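Local coordinates for lipoprotein (Streptococcus pneumoniae, PDB 3CX3) that binds zinc and probably serves as the lipid-tethered, solute-binding component of an ABC transporter that takes up the metal, at residues A[179-184]-A[228-233]; A[256-261]-A[270-275]. All blocks are in the same frame, centred on the assembly; numbering follows the deposited sequence.

How the contacts relate
The two contacts each deliver one ligand to the same zinc ion, His-184 from contact 1 and Glu-259 from contact 2, and they illustrate two ways of building a scaffold behind a metal ligand. Both are buried. Contact 1 pairs neighbouring parallel strands of one four-stranded sheet and has one firm backbone bond between them, with side-chain bonds from charged and polar groups where the strands end. Contact 2, with its centre about 15 Å from that of contact 1, sets a loop against helix 268-281 through leucine packing and one asparagine bond. Besides the shared metal, Pro-257 CG packs against Glu-233 OE2 at 3.6 Å.

Contact 1 (A[179-184]-A[228-233]); sequences TFVTQH and KTIFTE. With ZN (zinc ion), chain E.
The two central strands of a parallel, four-stranded sheet, 180-182 and 230-232, meet here in one lobe of what is probably a zinc-binding receptor of the ABC-transporter type, and the ends of both lead to the metal site. Thr-182 faces Phe-231 across the pair. The bond from Phe-231 N to Val-181 O (2.7 Å) is almost straight, at 176°. Side chains divide between the two faces of the sheet: Val-181 and Ile-230 lie side by side on one, their CG2 methyls 3.7 Å apart. On the other, Phe-231 presents a ring edge to CB of Phe-180, and both phenylalanines pack against helix 268-281, at Leu-279.

Past the strand ends the contact becomes polar. Gln-183 turns CG away from its own backbone N (chi1 -170°) and runs extended toward the partner segment, laying OE1 beside CB of Thr-232, at 3.4 Å. The same oxygen accepts Glu-233 N at 3.3 Å, a donor standing well above the amide plane rather than within it. The Glu-233 chain, bent at chi2, swings its carboxylate over to His-184. There OE2 lies in the plane of the imidazole, at its edge, and receives ND1 over 3.2 Å with a bent angle of 138°; carboxylate and ring planes are nearly perpendicular. This second-shell bond, together with the metal, probably helps fix the ring's rotation, and may make it a stronger electron donor. His-44, His-120 and Glu-259 complete the coordination, in which His-184 NE2 sits 2.1 Å from the zinc ion.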
# COMPACT_ATOMS: atom_id res chain seq x y z
N THR A 179 12.34 5.00 16.65
CA THR A 179 12.22 3.63 16.14
C THR A 179 10.87 2.99 16.38
O THR A 179 10.22 3.24 17.41
CB THR A 179 13.29 2.71 16.78
OG1 THR A 179 14.38 3.49 17.25
CG2 THR A 179 13.81 1.73 15.76
N PHE A 180 10.44 2.14 15.43
CA PHE A 180 9.30 1.23 15.63
C PHE A 180 9.50 -0.11 14.94
O PHE A 180 10.28 -0.24 14.01
CB PHE A 180 7.94 1.89 15.28
CG PHE A 180 7.83 2.36 13.85
CD1 PHE A 180 8.49 3.53 13.43
CD2 PHE A 180 7.05 1.67 12.94
CE1 PHE A 180 8.39 3.98 12.10
CE2 PHE A 180 6.95 2.12 11.61
CZ PHE A 180 7.62 3.29 11.20
N VAL A 181 8.78 -1.13 15.42
CA VAL A 181 8.81 -2.47 14.80
C VAL A 181 7.45 -3.03 14.40
O VAL A 181 6.49 -3.08 15.20
CB VAL A 181 9.73 -3.51 15.55
CG1 VAL A 181 10.05 -3.07 16.95
CG2 VAL A 181 9.16 -4.91 15.52
N THR A 182 7.39 -3.43 13.13
CA THR A 182 6.16 -3.77 12.43
C THR A 182 6.24 -5.20 11.95
O THR A 182 7.33 -5.78 11.87
CB THR A 182 5.93 -2.88 11.18
OG1 THR A 182 6.86 -3.26 10.16
CG2 THR A 182 6.07 -1.41 11.49
N GLN A 183 5.08 -5.75 11.59
CA GLN A 183 4.97 -7.16 11.28
C GLN A 183 5.73 -7.60 10.02
O GLN A 183 6.43 -8.62 10.06
CB GLN A 183 3.52 -7.60 11.23
CG GLN A 183 3.42 -9.08 11.17
CD GLN A 183 2.01 -9.57 11.22
OE1 GLN A 183 1.35 -9.53 12.26
NE2 GLN A 183 1.53 -10.06 10.08
N HIS A 184 5.56 -6.86 8.92
CA HIS A 184 6.55 -6.94 7.83
C HIS A 184 7.09 -5.58 7.41
O HIS A 184 6.65 -4.57 7.92
CB HIS A 184 6.05 -7.78 6.66
CG HIS A 184 5.12 -7.07 5.72
ND1 HIS A 184 3.79 -6.86 6.01
CD2 HIS A 184 5.32 -6.62 4.46
CE1 HIS A 184 3.21 -6.27 4.98
NE2 HIS A 184 4.12 -6.10 4.03
N LYS A 228 8.54 -0.75 22.76
CA LYS A 228 7.55 -1.08 23.78
C LYS A 228 6.38 -1.83 23.17
O LYS A 228 5.73 -2.64 23.83
CB LYS A 228 7.04 0.20 24.43
CG LYS A 228 8.10 0.98 25.23
CD LYS A 228 7.55 2.32 25.75
CE LYS A 228 8.34 2.81 27.01
NZ LYS A 228 7.94 4.23 27.40
N THR A 229 6.11 -1.54 21.90
CA THR A 229 5.00 -2.11 21.18
C THR A 229 5.55 -2.70 19.89
O THR A 229 6.26 -2.02 19.16
CB THR A 229 3.92 -1.03 20.87
OG1 THR A 229 3.38 -0.51 22.09
CG2 THR A 229 2.80 -1.58 20.02
N ILE A 230 5.25 -3.96 19.63
CA ILE A 230 5.43 -4.49 18.30
C ILE A 230 4.08 -4.28 17.59
O ILE A 230 3.02 -4.54 18.18
CB ILE A 230 5.93 -5.97 18.28
CG1 ILE A 230 5.16 -6.84 19.28
CG2 ILE A 230 7.43 -6.04 18.60
CD1 ILE A 230 5.56 -8.30 19.24
N PHE A 231 4.12 -3.76 16.38
CA PHE A 231 2.91 -3.49 15.62
C PHE A 231 2.56 -4.66 14.68
O PHE A 231 3.20 -4.84 13.64
CB PHE A 231 3.03 -2.19 14.83
CG PHE A 231 3.04 -0.95 15.67
CD1 PHE A 231 1.88 -0.48 16.29
CD2 PHE A 231 4.22 -0.21 15.83
CE1 PHE A 231 1.89 0.70 17.07
CE2 PHE A 231 4.26 0.96 16.61
CZ PHE A 231 3.08 1.42 17.22
N THR A 232 1.54 -5.44 15.05
CA THR A 232 1.05 -6.50 14.18
C THR A 232 -0.04 -5.98 13.27
O THR A 232 -0.41 -4.81 13.35
CB THR A 232 0.49 -7.70 14.96
OG1 THR A 232 -0.38 -7.24 16.01
CG2 THR A 232 1.61 -8.52 15.55
N GLU A 233 -0.53 -6.85 12.39
CA GLU A 233 -1.79 -6.64 11.70
C GLU A 233 -2.82 -7.62 12.24
O GLU A 233 -2.55 -8.40 13.16
CB GLU A 233 -1.63 -6.86 10.19
CG GLU A 233 -0.42 -6.19 9.55
CD GLU A 233 0.24 -7.10 8.52
OE1 GLU A 233 -0.29 -8.21 8.31
OE2 GLU A 233 1.27 -6.71 7.92
ZN ZN E . 3.68 -5.40 2.12
O HOH W 1 7.02 -0.46 17.46

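Contact 2 (A[256-261]-A[270-275]); sequences NPLESD and ENLEEN. With ZN (zinc ion), chain E.
Leu-258 packs the metal-bearing loop 256-261, which follows edge strand 252-254 of the four-stranded parallel sheet, against one side of helix 268-281, a helix that begins only a few residues later. Its CB starts toward the helix, and CG, set beside the backbone N (chi1 -47°), carries the two methyls to different neighbours. CD1 reaches Leu-272, 4.1 Å from its CA, whereas CD2 touches CB of Asn-271 at 3.8 Å and lies equally close to Asn-275 ND2. Tyr-18 of helix 18-28 also packs on this leucine.

Asn-275 supplies the polar half of the contact, one helical turn after Asn-271. Its CB approaches Asn-256 O, and OD1 accepts the backbone N of Asn-256 at 3.0 Å; the N-H points well at the oxygen (162°), although the donor stands far above the amide plane. ND2, 3.3 Å from Asn-256 CB, turns back to the helix itself in a weak bond to Asn-271 O, which may help to hold the amide in position. The loop is thus gripped at Asn-256 and Leu-258, just before the residue that binds metal: from the extended side chain of Glu-259, OE2 meets the zinc ion at 2.1 Å.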
# COMPACT_ATOMS: atom_id res chain seq x y z
N ASN A 256 -2.04 -0.91 10.28
CA ASN A 256 -2.43 -1.33 8.92
C ASN A 256 -1.54 -0.80 7.77
O ASN A 256 -1.41 0.42 7.57
CB ASN A 256 -3.87 -0.92 8.62
CG ASN A 256 -4.68 -2.01 7.91
OD1 ASN A 256 -5.83 -2.29 8.29
ND2 ASN A 256 -4.12 -2.58 6.85
N PRO A 257 -0.93 -1.72 7.01
CA PRO A 257 -0.15 -1.33 5.84
C PRO A 257 -1.06 -1.16 4.61
O PRO A 257 -0.55 -0.91 3.49
CB PRO A 257 0.81 -2.50 5.66
CG PRO A 257 0.13 -3.70 6.22
CD PRO A 257 -0.94 -3.19 7.21
N LEU A 258 -2.38 -1.27 4.83
CA LEU A 258 -3.43 -1.10 3.83
C LEU A 258 -3.40 -2.06 2.64
O LEU A 258 -3.96 -1.78 1.59
CB LEU A 258 -3.53 0.35 3.36
CG LEU A 258 -3.55 1.42 4.46
CD1 LEU A 258 -3.29 2.81 3.86
CD2 LEU A 258 -4.82 1.42 5.31
N GLU A 259 -2.79 -3.21 2.83
CA GLU A 259 -2.73 -4.23 1.81
C GLU A 259 -4.06 -4.98 1.66
O GLU A 259 -4.47 -5.32 0.55
CB GLU A 259 -1.58 -5.17 2.11
CG GLU A 259 -0.22 -4.59 1.74
CD GLU A 259 0.89 -5.29 2.46
OE1 GLU A 259 0.76 -6.51 2.69
OE2 GLU A 259 1.88 -4.63 2.81
N SER A 260 -4.71 -5.27 2.79
CA SER A 260 -6.12 -5.64 2.81
C SER A 260 -6.92 -4.35 2.94
O SER A 260 -6.37 -3.28 3.24
CB SER A 260 -6.42 -6.52 4.03
OG SER A 260 -5.63 -7.69 4.03
N ASP A 261 -8.22 -4.44 2.70
CA ASP A 261 -9.09 -3.32 2.99
C ASP A 261 -9.85 -3.58 4.28
O ASP A 261 -10.34 -4.69 4.49
CB ASP A 261 -10.04 -3.01 1.83
CG ASP A 261 -10.81 -4.21 1.37
OD1 ASP A 261 -10.16 -5.22 1.00
OD2 ASP A 261 -12.06 -4.13 1.36
N GLU A 270 -8.15 8.86 4.92
CA GLU A 270 -8.72 8.68 6.25
C GLU A 270 -8.16 7.44 6.97
O GLU A 270 -7.91 7.50 8.17
CB GLU A 270 -10.25 8.66 6.17
CG GLU A 270 -10.82 10.04 5.87
CD GLU A 270 -12.33 10.08 5.75
OE1 GLU A 270 -12.86 11.20 5.65
OE2 GLU A 270 -13.00 9.01 5.75
N ASN A 271 -7.97 6.33 6.23
CA ASN A 271 -7.33 5.12 6.78
C ASN A 271 -5.81 5.25 6.97
O ASN A 271 -5.25 4.73 7.96
CB ASN A 271 -7.59 3.89 5.89
CG ASN A 271 -8.98 3.31 6.06
OD1 ASN A 271 -9.34 2.81 7.13
ND2 ASN A 271 -9.75 3.34 4.99
N LEU A 272 -5.14 5.89 6.01
CA LEU A 272 -3.73 6.22 6.16
C LEU A 272 -3.54 7.04 7.43
O LEU A 272 -2.77 6.66 8.32
CB LEU A 272 -3.20 6.97 4.92
CG LEU A 272 -1.72 7.35 4.78
CD1 LEU A 272 -0.74 6.21 5.07
CD2 LEU A 272 -1.48 7.88 3.41
N GLU A 273 -4.30 8.14 7.53
CA GLU A 273 -4.26 8.99 8.70
C GLU A 273 -4.52 8.24 9.99
O GLU A 273 -3.85 8.49 11.00
CB GLU A 273 -5.24 10.16 8.56
CG GLU A 273 -5.51 10.90 9.87
CD GLU A 273 -5.86 12.37 9.67
OE1 GLU A 273 -5.64 13.17 10.62
OE2 GLU A 273 -6.34 12.74 8.58
N GLU A 274 -5.50 7.33 9.98
CA GLU A 274 -5.85 6.61 11.21
C GLU A 274 -4.66 5.79 11.75
O GLU A 274 -4.39 5.79 12.94
CB GLU A 274 -7.07 5.72 11.02
CG GLU A 274 -7.23 4.74 12.17
CD GLU A 274 -8.53 3.98 12.13
OE1 GLU A 274 -9.24 4.00 13.16
OE2 GLU A 274 -8.84 3.37 11.07
N ASN A 275 -3.96 5.10 10.86
CA ASN A 275 -2.77 4.38 11.27
C ASN A 275 -1.62 5.34 11.55
O ASN A 275 -0.72 5.02 12.31
CB ASN A 275 -2.39 3.32 10.25
CG ASN A 275 -3.47 2.28 10.08
OD1 ASN A 275 -3.71 1.45 10.97
ND2 ASN A 275 -4.16 2.33 8.94
ZN ZN E . 3.68 -5.40 2.12